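Local coordinates for capsid Protein (Unidentified, PDB 4DMI) that probably builds part of a bacteriophage capsid, its copies assembling as a pentamer of five identical chains, at residues N65-D70 and T76-T81; A102-T107 and V134-M139; K59-I64 and F84-G89. All coordinates share one frame; numbering follows the deposited sequence.

Interaction 1: residues N65-D70 and T76-T81; sequences NTIDFD and TTIANT
Ile78 is the residue through which segment 76-81 meets segment 65-70, and it touches both Ile67 and Phe69. Ahead of it, Thr76 pairs through its backbone with Ala150, and Thr77 leads into the corner that the chain rounds at Ile78. There the isoleucine side chain contributes both of its branches. The ethyl branch runs to the Phe69 ring and sets CD1 over one face, a CH-pi contact with Ile78 CD1 4.0 Å from the ring centroid and 16° off the normal. Ile78 CD1 lies toward the rim of the ring, 3.9 Å from Phe69 CE1. The ring stands there because Phe69 holds CG between its backbone N and carbonyl carbon (chi1 51°), which lifts it off strand 67-72 toward Ile78. The methyl branch serves the other partner: Ile78 CG2 lies 4.1 Å from Ile67 CG2. Ile67 also packs on the backbone of the corner, its CD1 3.6 Å from Ile78 O. No hydrogen bond joins the segments, so van der Waals packing, mostly apolar, carries the contact. Next along the chain, Ala79 leaves the corner; Ile78 and Ala79 together sit opposite the single residue Leu148, a classic beta bulge. Ala79 packs on Tyr85, beyond this contact. The two segments belong to two arms of one curled sheet: Ile67 and Phe69 pair with Ala163 and Gly161 of strand 158-167, whereas Thr76, Ile78 and Ala79 pair with strand 147-152. Ile78 points into the space these arms enclose, consistent with a jelly-roll-like sandwich, also touching Ala163 and Leu148, while Phe69 also packs on Val87 of strand 83-95.

Interaction 2: residues A102-T107 and V134-M139; sequences AVIEVT and VPFDLM
Ile104 and Phe136 meet because the torsions of both side chains carry them into the space between their strands. In Ile104, CG1 stands anti to the carbonyl carbon (chi1 -66°), and the second torsion bends CD1 away from the extended form (chi2 -75°), so the ethyl branch curls above the ring instead of running past it. Phe136 places CG between backbone N and carbonyl carbon (chi1 56°), raising its ring off strand 133-142. The two side chains cross at about a right angle. Ile104 CG1 makes a CH-pi contact over one face of Phe136, 3.8 Å from the ring centroid and shifted toward the rim. The closest approach is at the far end of the ring, where Ile104 CG1 lies 3.6 Å from Phe136 CZ. The folded methyl adds to it, with Ile104 CD1 3.7 Å from Phe136 CZ. On its other branch, Ile104 CG2 reaches Leu138 CD1 at 4.3 Å, a looser touch. Thus one isoleucine spans two residues of the same face of strand 133-142. The two strands are not neighbours but belong to one curled sheet whose walls face each other here: Ile104 bonds through its backbone to Leu115 and Ala116 of strand 112-121, and strand 133-142 pairs with strand 83-95. Leu148 and Ile78 also pack on Ile104, and Leu138 extends the apolar packing to Ile162 of a neighbouring subunit. With no hydrogen bond or salt bridge across the segments, and all three touching residues buried, cohesion comes from dispersion and exclusion of water, consistent with the interior of a curled, sandwich-like sheet.

Interaction 3: residues K59-I64 and F84-G89; sequences KAFTLI and FYKVVG
Apolar packing between Phe61, Lys86 and Val88 forms the first part of this contact. Lys86 leaves strand 83-95 with CG anti to the backbone N (chi1 167°) and stays extended to its tip, so its methylenes pass the far end of the Phe61 ring at about a right angle; Phe61 CZ lies 4.1 Å from Lys86 CD. Val88, two residues further on and on the same face of the strand, comes from the direction opposite to Phe61 and brings Val88 CG2 to 4.2 Å from Phe61 CZ. The aliphatic part of Lys59 joins in, with Lys59 CE 4.2 Å from Lys86 CD. Water carries the polar part. One water donates to Lys59 O at 2.8 Å and accepts from Lys86 NZ. A second accepts from both ammonium groups and lies 2.9 Å from Lys86 NZ. The two like charges stand 5.1 Å apart (Lys59 NZ to Lys86 NZ), and this shared water would soften their repulsion. Lys59 NZ has a stronger partner in Asp56 of a neighbouring subunit, with which it forms a salt bridge. Phe61 is also packed by Ile162 and Arg164 of strand 158-167, the partner of strand 83-95. Lys59 is the first residue past helix 55-58, so the contact lays the connection from that helix over a sheet face bearing Lys86 and Val88. That connection leads into strand 67-72, the first strand of the curled sheet, whose form is consistent with the jelly roll of many viral capsid proteins.

From the N terminus, the chain leaves helix 55-58 through 59-64 and enters strand 67-72. Interaction 1 closes first, a short loop between 65-70 and 76-81, and it is nested inside the larger loop that interaction 3 closes when 84-89 returns to 59-64. Interaction 2 follows in series, closing the longer excursion from 102-107 to 134-139. Interactions 1 and 2 share the interior of the curled sheet, where Ile78 CD1 lies 3.8 Å from Ile104 CD1, while interaction 3 fixes the incoming connection to strand 83-95. That strand then pairs with 133-142, tying interaction 3 to interaction 2; neighbouring subunits of the pentamer reach all three.

Interaction 1: residues N65-D70 and T76-T81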
loop_
_atom_site.group_PDB
_atom_site.type_symbol
_atom_site.label_atom_id
_atom_site.label_comp_id
_atom_site.label_asym_id
_atom_site.label_seq_id
_atom_site.Cartn_x
_atom_site.Cartn_y
_atom_site.Cartn_z
ATOM N N ASN B 65 24.283 -5.528 -0.331
ATOM C CA ASN B 65 23.701 -4.531 0.582
ATOM C C ASN B 65 22.868 -5.068 1.754
ATOM O O ASN B 65 22.507 -4.319 2.659
ATOM C CB ASN B 65 22.947 -3.417 -0.190
ATOM C CG ASN B 65 21.539 -3.829 -0.672
ATOM O OD1 ASN B 65 20.949 -4.787 -0.196
ATOM N ND2 ASN B 65 21.010 -3.070 -1.629
ATOM N N THR B 66 22.585 -6.362 1.757
ATOM C CA THR B 66 21.631 -6.908 2.723
ATOM C C THR B 66 22.284 -7.177 4.067
ATOM O O THR B 66 23.339 -7.823 4.146
ATOM C CB THR B 66 21.040 -8.219 2.194
ATOM O OG1 THR B 66 20.174 -7.927 1.092
ATOM C CG2 THR B 66 20.224 -8.930 3.270
ATOM N N ILE B 67 21.669 -6.645 5.118
ATOM C CA ILE B 67 22.077 -6.924 6.484
ATOM C C ILE B 67 21.177 -8.047 6.958
ATOM O O ILE B 67 20.049 -7.806 7.406
ATOM C CB ILE B 67 21.866 -5.695 7.382
ATOM C CG1 ILE B 67 22.601 -4.471 6.816
ATOM C CG2 ILE B 67 22.389 -5.980 8.781
ATOM C CD1 ILE B 67 22.155 -3.162 7.448
ATOM N N ASP B 68 21.656 -9.281 6.829
ATOM C CA ASP B 68 20.879 -10.447 7.225
ATOM C C ASP B 68 21.100 -10.768 8.699
ATOM O O ASP B 68 22.222 -10.669 9.206
ATOM C CB ASP B 68 21.239 -11.655 6.354
ATOM C CG ASP B 68 22.722 -12.003 6.400
ATOM O OD1 ASP B 68 23.575 -11.118 6.188
ATOM O OD2 ASP B 68 23.048 -13.186 6.648
ATOM N N PHE B 69 20.037 -11.135 9.399
ATOM C CA PHE B 69 20.165 -11.492 10.812
ATOM C C PHE B 69 19.273 -12.680 11.188
ATOM O O PHE B 69 18.200 -12.885 10.614
ATOM C CB PHE B 69 19.939 -10.283 11.748
ATOM C CG PHE B 69 18.663 -9.526 11.478
ATOM C CD1 PHE B 69 18.635 -8.505 10.532
ATOM C CD2 PHE B 69 17.493 -9.855 12.145
ATOM C CE1 PHE B 69 17.458 -7.813 10.261
ATOM C CE2 PHE B 69 16.306 -9.161 11.896
ATOM C CZ PHE B 69 16.285 -8.148 10.946
ATOM N N ASP B 70 19.766 -13.464 12.147
ATOM C CA ASP B 70 19.097 -14.645 12.665
ATOM C C ASP B 70 19.605 -14.757 14.100
ATOM O O ASP B 70 20.670 -15.322 14.362
ATOM C CB ASP B 70 19.473 -15.872 11.825
ATOM C CG ASP B 70 18.691 -17.123 12.208
ATOM O OD1 ASP B 70 17.962 -17.099 13.218
ATOM O OD2 ASP B 70 18.837 -18.144 11.500
ATOM N N THR B 76 22.125 -8.414 18.845
ATOM C CA THR B 76 22.874 -8.234 17.611
ATOM C C THR B 76 22.557 -6.901 16.950
ATOM O O THR B 76 21.410 -6.594 16.669
ATOM C CB THR B 76 22.604 -9.391 16.644
ATOM O OG1 THR B 76 23.137 -10.595 17.210
ATOM C CG2 THR B 76 23.262 -9.139 15.287
ATOM N N THR B 77 23.588 -6.099 16.713
ATOM C CA THR B 77 23.402 -4.837 16.008
ATOM C C THR B 77 23.040 -5.008 14.541
ATOM O O THR B 77 23.676 -5.770 13.811
ATOM C CB THR B 77 24.648 -3.962 16.147
ATOM O OG1 THR B 77 24.813 -3.634 17.529
ATOM C CG2 THR B 77 24.503 -2.679 15.343
ATOM N N ILE B 78 22.001 -4.298 14.115
ATOM C CA ILE B 78 21.632 -4.240 12.711
ATOM C C ILE B 78 22.288 -3.034 12.051
ATOM O O ILE B 78 22.883 -3.148 10.973
ATOM C CB ILE B 78 20.101 -4.197 12.557
ATOM C CG1 ILE B 78 19.511 -5.477 13.144
ATOM C CG2 ILE B 78 19.711 -3.977 11.086
ATOM C CD1 ILE B 78 17.994 -5.455 13.279
ATOM N N ALA B 79 22.202 -1.877 12.700
ATOM C CA ALA B 79 22.936 -0.710 12.233
ATOM C C ALA B 79 23.195 0.192 13.411
ATOM O O ALA B 79 22.406 0.212 14.357
ATOM C CB ALA B 79 22.163 0.026 11.167
ATOM N N ASN B 80 24.294 0.940 13.368
ATOM C CA ASN B 80 24.613 1.885 14.432
ATOM C C ASN B 80 25.283 3.156 13.928
ATOM O O ASN B 80 26.027 3.812 14.662
ATOM C CB ASN B 80 25.454 1.225 15.535
ATOM C CG ASN B 80 26.783 0.689 15.030
ATOM O OD1 ASN B 80 27.182 0.928 13.888
ATOM N ND2 ASN B 80 27.486 -0.034 15.897
ATOM N N THR B 81 25.021 3.492 12.670
ATOM C CA THR B 81 25.453 4.762 12.104
ATOM C C THR B 81 24.262 5.469 11.445
ATOM O O THR B 81 23.289 4.812 11.054
ATOM C CB THR B 81 26.653 4.593 11.139
ATOM O OG1 THR B 81 26.304 3.693 10.083
ATOM C CG2 THR B 81 27.856 4.054 11.888
#

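Interaction 2: residues A102-T107 and V134-M139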
loop_
_atom_site.group_PDB
_atom_site.type_symbol
_atom_site.label_atom_id
_atom_site.label_comp_id
_atom_site.label_asym_id
_atom_site.label_seq_id
_atom_site.Cartn_x
_atom_site.Cartn_y
_atom_site.Cartn_z
ATOM N N ALA B 102 11.855 -11.744 22.179
ATOM C CA ALA B 102 12.453 -11.593 20.856
ATOM C C ALA B 102 11.924 -10.302 20.259
ATOM O O ALA B 102 10.728 -10.194 19.957
ATOM C CB ALA B 102 12.094 -12.767 19.976
ATOM N N VAL B 103 12.794 -9.308 20.125
ATOM C CA VAL B 103 12.350 -7.971 19.743
ATOM C C VAL B 103 13.269 -7.294 18.749
ATOM O O VAL B 103 14.449 -7.656 18.610
ATOM C CB VAL B 103 12.215 -7.029 20.972
ATOM C CG1 VAL B 103 11.130 -7.519 21.933
ATOM C CG2 VAL B 103 13.551 -6.871 21.697
ATOM N N ILE B 104 12.715 -6.312 18.047
ATOM C CA ILE B 104 13.512 -5.300 17.366
ATOM C C ILE B 104 13.409 -4.064 18.230
ATOM O O ILE B 104 12.323 -3.672 18.649
ATOM C CB ILE B 104 12.940 -4.970 15.973
ATOM C CG1 ILE B 104 13.061 -6.190 15.048
ATOM C CG2 ILE B 104 13.655 -3.761 15.364
ATOM C CD1 ILE B 104 14.498 -6.464 14.534
ATOM N N GLU B 105 14.550 -3.425 18.519
ATOM C CA GLU B 105 14.528 -2.207 19.320
ATOM C C GLU B 105 15.572 -1.191 18.890
ATOM O O GLU B 105 16.611 -1.528 18.317
ATOM C CB GLU B 105 14.688 -2.526 20.810
ATOM C CG GLU B 105 16.015 -3.170 21.162
ATOM C CD GLU B 105 15.993 -3.830 22.521
ATOM O OE1 GLU B 105 14.896 -3.900 23.113
ATOM O OE2 GLU B 105 17.069 -4.271 22.995
ATOM N N VAL B 106 15.280 0.075 19.189
ATOM C CA VAL B 106 16.211 1.162 18.925
ATOM C C VAL B 106 16.618 1.751 20.273
ATOM O O VAL B 106 15.812 1.810 21.198
ATOM C CB VAL B 106 15.610 2.227 17.974
ATOM C CG1 VAL B 106 14.306 2.797 18.517
ATOM C CG2 VAL B 106 16.617 3.339 17.702
ATOM N N THR B 107 17.886 2.131 20.398
ATOM C CA THR B 107 18.425 2.598 21.672
ATOM C C THR B 107 19.543 3.596 21.450
ATOM O O THR B 107 20.198 3.583 20.408
ATOM C CB THR B 107 18.980 1.416 22.508
ATOM O OG1 THR B 107 19.383 1.877 23.805
ATOM C CG2 THR B 107 20.185 0.773 21.820
ATOM N N VAL B 134 5.687 -13.395 14.083
ATOM C CA VAL B 134 5.116 -12.059 14.225
ATOM C C VAL B 134 5.876 -11.150 13.269
ATOM O O VAL B 134 7.045 -10.833 13.490
ATOM C CB VAL B 134 5.267 -11.530 15.657
ATOM C CG1 VAL B 134 4.578 -10.165 15.806
ATOM C CG2 VAL B 134 4.708 -12.531 16.671
ATOM N N PRO B 135 5.238 -10.757 12.168
ATOM C CA PRO B 135 6.000 -9.986 11.176
ATOM C C PRO B 135 6.204 -8.524 11.533
ATOM O O PRO B 135 5.432 -7.906 12.279
ATOM C CB PRO B 135 5.141 -10.106 9.907
ATOM C CG PRO B 135 3.724 -10.350 10.438
ATOM C CD PRO B 135 3.925 -11.195 11.670
ATOM N N PHE B 136 7.283 -7.969 10.997
ATOM C CA PHE B 136 7.505 -6.529 11.066
ATOM C C PHE B 136 8.059 -6.045 9.735
ATOM O O PHE B 136 8.720 -6.803 9.007
ATOM C CB PHE B 136 8.427 -6.140 12.240
ATOM C CG PHE B 136 9.756 -6.847 12.222
ATOM C CD1 PHE B 136 10.808 -6.358 11.457
ATOM C CD2 PHE B 136 9.938 -8.025 12.942
ATOM C CE1 PHE B 136 12.031 -7.031 11.422
ATOM C CE2 PHE B 136 11.155 -8.700 12.917
ATOM C CZ PHE B 136 12.199 -8.202 12.154
ATOM N N ASP B 137 7.786 -4.781 9.417
ATOM C CA ASP B 137 8.258 -4.142 8.192
ATOM C C ASP B 137 8.323 -2.648 8.498
ATOM O O ASP B 137 7.311 -1.939 8.454
ATOM C CB ASP B 137 7.312 -4.456 7.017
ATOM C CG ASP B 137 7.841 -3.972 5.677
ATOM O OD1 ASP B 137 8.719 -3.083 5.644
ATOM O OD2 ASP B 137 7.370 -4.488 4.642
ATOM N N LEU B 138 9.528 -2.191 8.825
ATOM C CA LEU B 138 9.750 -0.886 9.422
ATOM C C LEU B 138 10.700 -0.030 8.600
ATOM O O LEU B 138 11.611 -0.538 7.937
ATOM C CB LEU B 138 10.362 -1.072 10.813
ATOM C CG LEU B 138 9.518 -1.796 11.859
ATOM C CD1 LEU B 138 10.398 -2.450 12.910
ATOM C CD2 LEU B 138 8.619 -0.779 12.521
ATOM N N MET B 139 10.463 1.274 8.635
ATOM C CA MET B 139 11.454 2.245 8.217
ATOM C C MET B 139 11.916 2.977 9.459
ATOM O O MET B 139 11.109 3.596 10.185
ATOM C CB MET B 139 10.877 3.247 7.218
ATOM C CG MET B 139 11.876 4.308 6.727
ATOM S SD MET B 139 13.162 3.643 5.638
ATOM C CE MET B 139 12.165 2.430 4.766
#

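Interaction 3: residues K59-I64 and F84-G89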
loop_
_atom_site.group_PDB
_atom_site.type_symbol
_atom_site.label_atom_id
_atom_site.label_comp_id
_atom_site.label_asym_id
_atom_site.label_seq_id
_atom_site.Cartn_x
_atom_site.Cartn_y
_atom_site.Cartn_z
ATOM N N LYS B 59 14.880 0.604 -3.624
ATOM C CA LYS B 59 14.909 -0.040 -2.310
ATOM C C LYS B 59 15.259 -1.529 -2.345
ATOM O O LYS B 59 15.193 -2.208 -1.314
ATOM C CB LYS B 59 13.569 0.167 -1.593
ATOM C CG LYS B 59 13.310 1.638 -1.288
ATOM C CD LYS B 59 11.928 1.872 -0.695
ATOM C CE LYS B 59 11.828 1.363 0.721
ATOM N NZ LYS B 59 10.543 1.869 1.334
ATOM N N ALA B 60 15.637 -2.035 -3.518
ATOM C CA ALA B 60 15.891 -3.468 -3.697
ATOM C C ALA B 60 17.007 -4.003 -2.818
ATOM O O ALA B 60 18.000 -3.316 -2.581
ATOM C CB ALA B 60 16.188 -3.797 -5.163
ATOM N N PHE B 61 16.849 -5.236 -2.364
ATOM C CA PHE B 61 17.902 -5.943 -1.643
ATOM C C PHE B 61 18.882 -6.602 -2.604
ATOM O O PHE B 61 18.494 -7.128 -3.648
ATOM C CB PHE B 61 17.294 -7.019 -0.737
ATOM C CG PHE B 61 16.557 -6.468 0.447
ATOM C CD1 PHE B 61 17.243 -6.059 1.583
ATOM C CD2 PHE B 61 15.175 -6.354 0.425
ATOM C CE1 PHE B 61 16.560 -5.541 2.683
ATOM C CE2 PHE B 61 14.489 -5.827 1.516
ATOM C CZ PHE B 61 15.186 -5.429 2.648
ATOM N N THR B 62 20.160 -6.604 -2.232
ATOM C CA THR B 62 21.183 -7.308 -3.009
ATOM C C THR B 62 22.057 -8.134 -2.075
ATOM O O THR B 62 22.067 -7.911 -0.862
ATOM C CB THR B 62 22.113 -6.326 -3.767
ATOM O OG1 THR B 62 22.908 -5.579 -2.830
ATOM C CG2 THR B 62 21.317 -5.362 -4.647
ATOM N N LEU B 63 22.823 -9.063 -2.642
ATOM C CA LEU B 63 23.767 -9.849 -1.853
ATOM C C LEU B 63 24.740 -8.925 -1.106
ATOM O O LEU B 63 25.079 -9.160 0.062
ATOM C CB LEU B 63 24.531 -10.817 -2.761
ATOM C CG LEU B 63 25.622 -11.672 -2.118
ATOM C CD1 LEU B 63 25.122 -12.503 -0.958
ATOM C CD2 LEU B 63 26.257 -12.574 -3.175
ATOM N N ILE B 64 25.151 -7.849 -1.766
ATOM C CA ILE B 64 26.110 -6.932 -1.165
ATOM C C ILE B 64 25.501 -6.019 -0.102
ATOM O O ILE B 64 26.134 -5.769 0.931
ATOM C CB ILE B 64 26.880 -6.144 -2.252
ATOM C CG1 ILE B 64 27.974 -7.044 -2.837
ATOM C CG2 ILE B 64 27.484 -4.862 -1.697
ATOM C CD1 ILE B 64 28.611 -6.516 -4.098
ATOM N N PHE B 84 18.719 6.175 7.034
ATOM C CA PHE B 84 17.399 5.544 6.981
ATOM C C PHE B 84 17.564 4.082 6.609
ATOM O O PHE B 84 18.257 3.756 5.643
ATOM C CB PHE B 84 16.508 6.227 5.934
ATOM C CG PHE B 84 16.111 7.638 6.281
ATOM C CD1 PHE B 84 16.968 8.695 6.021
ATOM C CD2 PHE B 84 14.857 7.908 6.829
ATOM C CE1 PHE B 84 16.600 10.009 6.337
ATOM C CE2 PHE B 84 14.489 9.212 7.140
ATOM C CZ PHE B 84 15.363 10.262 6.888
ATOM N N TYR B 85 16.894 3.208 7.349
ATOM C CA TYR B 85 17.017 1.770 7.159
ATOM C C TYR B 85 15.664 1.110 7.036
ATOM O O TYR B 85 14.764 1.370 7.835
ATOM C CB TYR B 85 17.768 1.146 8.342
ATOM C CG TYR B 85 19.188 1.646 8.501
ATOM C CD1 TYR B 85 19.453 2.811 9.216
ATOM C CD2 TYR B 85 20.256 0.965 7.937
ATOM C CE1 TYR B 85 20.751 3.282 9.371
ATOM C CE2 TYR B 85 21.566 1.432 8.084
ATOM C CZ TYR B 85 21.796 2.589 8.801
ATOM O OH TYR B 85 23.074 3.070 8.968
ATOM N N LYS B 86 15.515 0.239 6.041
ATOM C CA LYS B 86 14.342 -0.620 5.946
ATOM C C LYS B 86 14.708 -1.912 6.652
ATOM O O LYS B 86 15.779 -2.458 6.448
ATOM C CB LYS B 86 13.997 -0.898 4.485
ATOM C CG LYS B 86 12.995 -2.031 4.299
ATOM C CD LYS B 86 12.629 -2.198 2.824
ATOM C CE LYS B 86 11.510 -3.210 2.662
ATOM N NZ LYS B 86 10.944 -3.217 1.290
ATOM N N VAL B 87 13.829 -2.392 7.541
ATOM C CA VAL B 87 14.078 -3.638 8.259
ATOM C C VAL B 87 12.804 -4.473 8.297
ATOM O O VAL B 87 11.746 -4.005 8.726
ATOM C CB VAL B 87 14.638 -3.377 9.689
ATOM C CG1 VAL B 87 13.740 -2.439 10.477
ATOM C CG2 VAL B 87 14.836 -4.683 10.429
ATOM N N VAL B 88 12.906 -5.698 7.796
ATOM C CA VAL B 88 11.752 -6.568 7.632
ATOM C C VAL B 88 12.089 -7.968 8.098
ATOM O O VAL B 88 13.211 -8.440 7.948
ATOM C CB VAL B 88 11.283 -6.616 6.166
ATOM C CG1 VAL B 88 10.836 -5.268 5.710
ATOM C CG2 VAL B 88 12.384 -7.099 5.262
ATOM N N GLY B 89 11.106 -8.648 8.666
ATOM C CA GLY B 89 11.359 -9.969 9.204
ATOM C C GLY B 89 10.283 -10.465 10.133
ATOM O O GLY B 89 9.138 -10.025 10.036
HETATM O O HOH W 1 12.779 -3.530 -0.832
HETATM O O HOH W 2 9.339 -0.903 0.712
#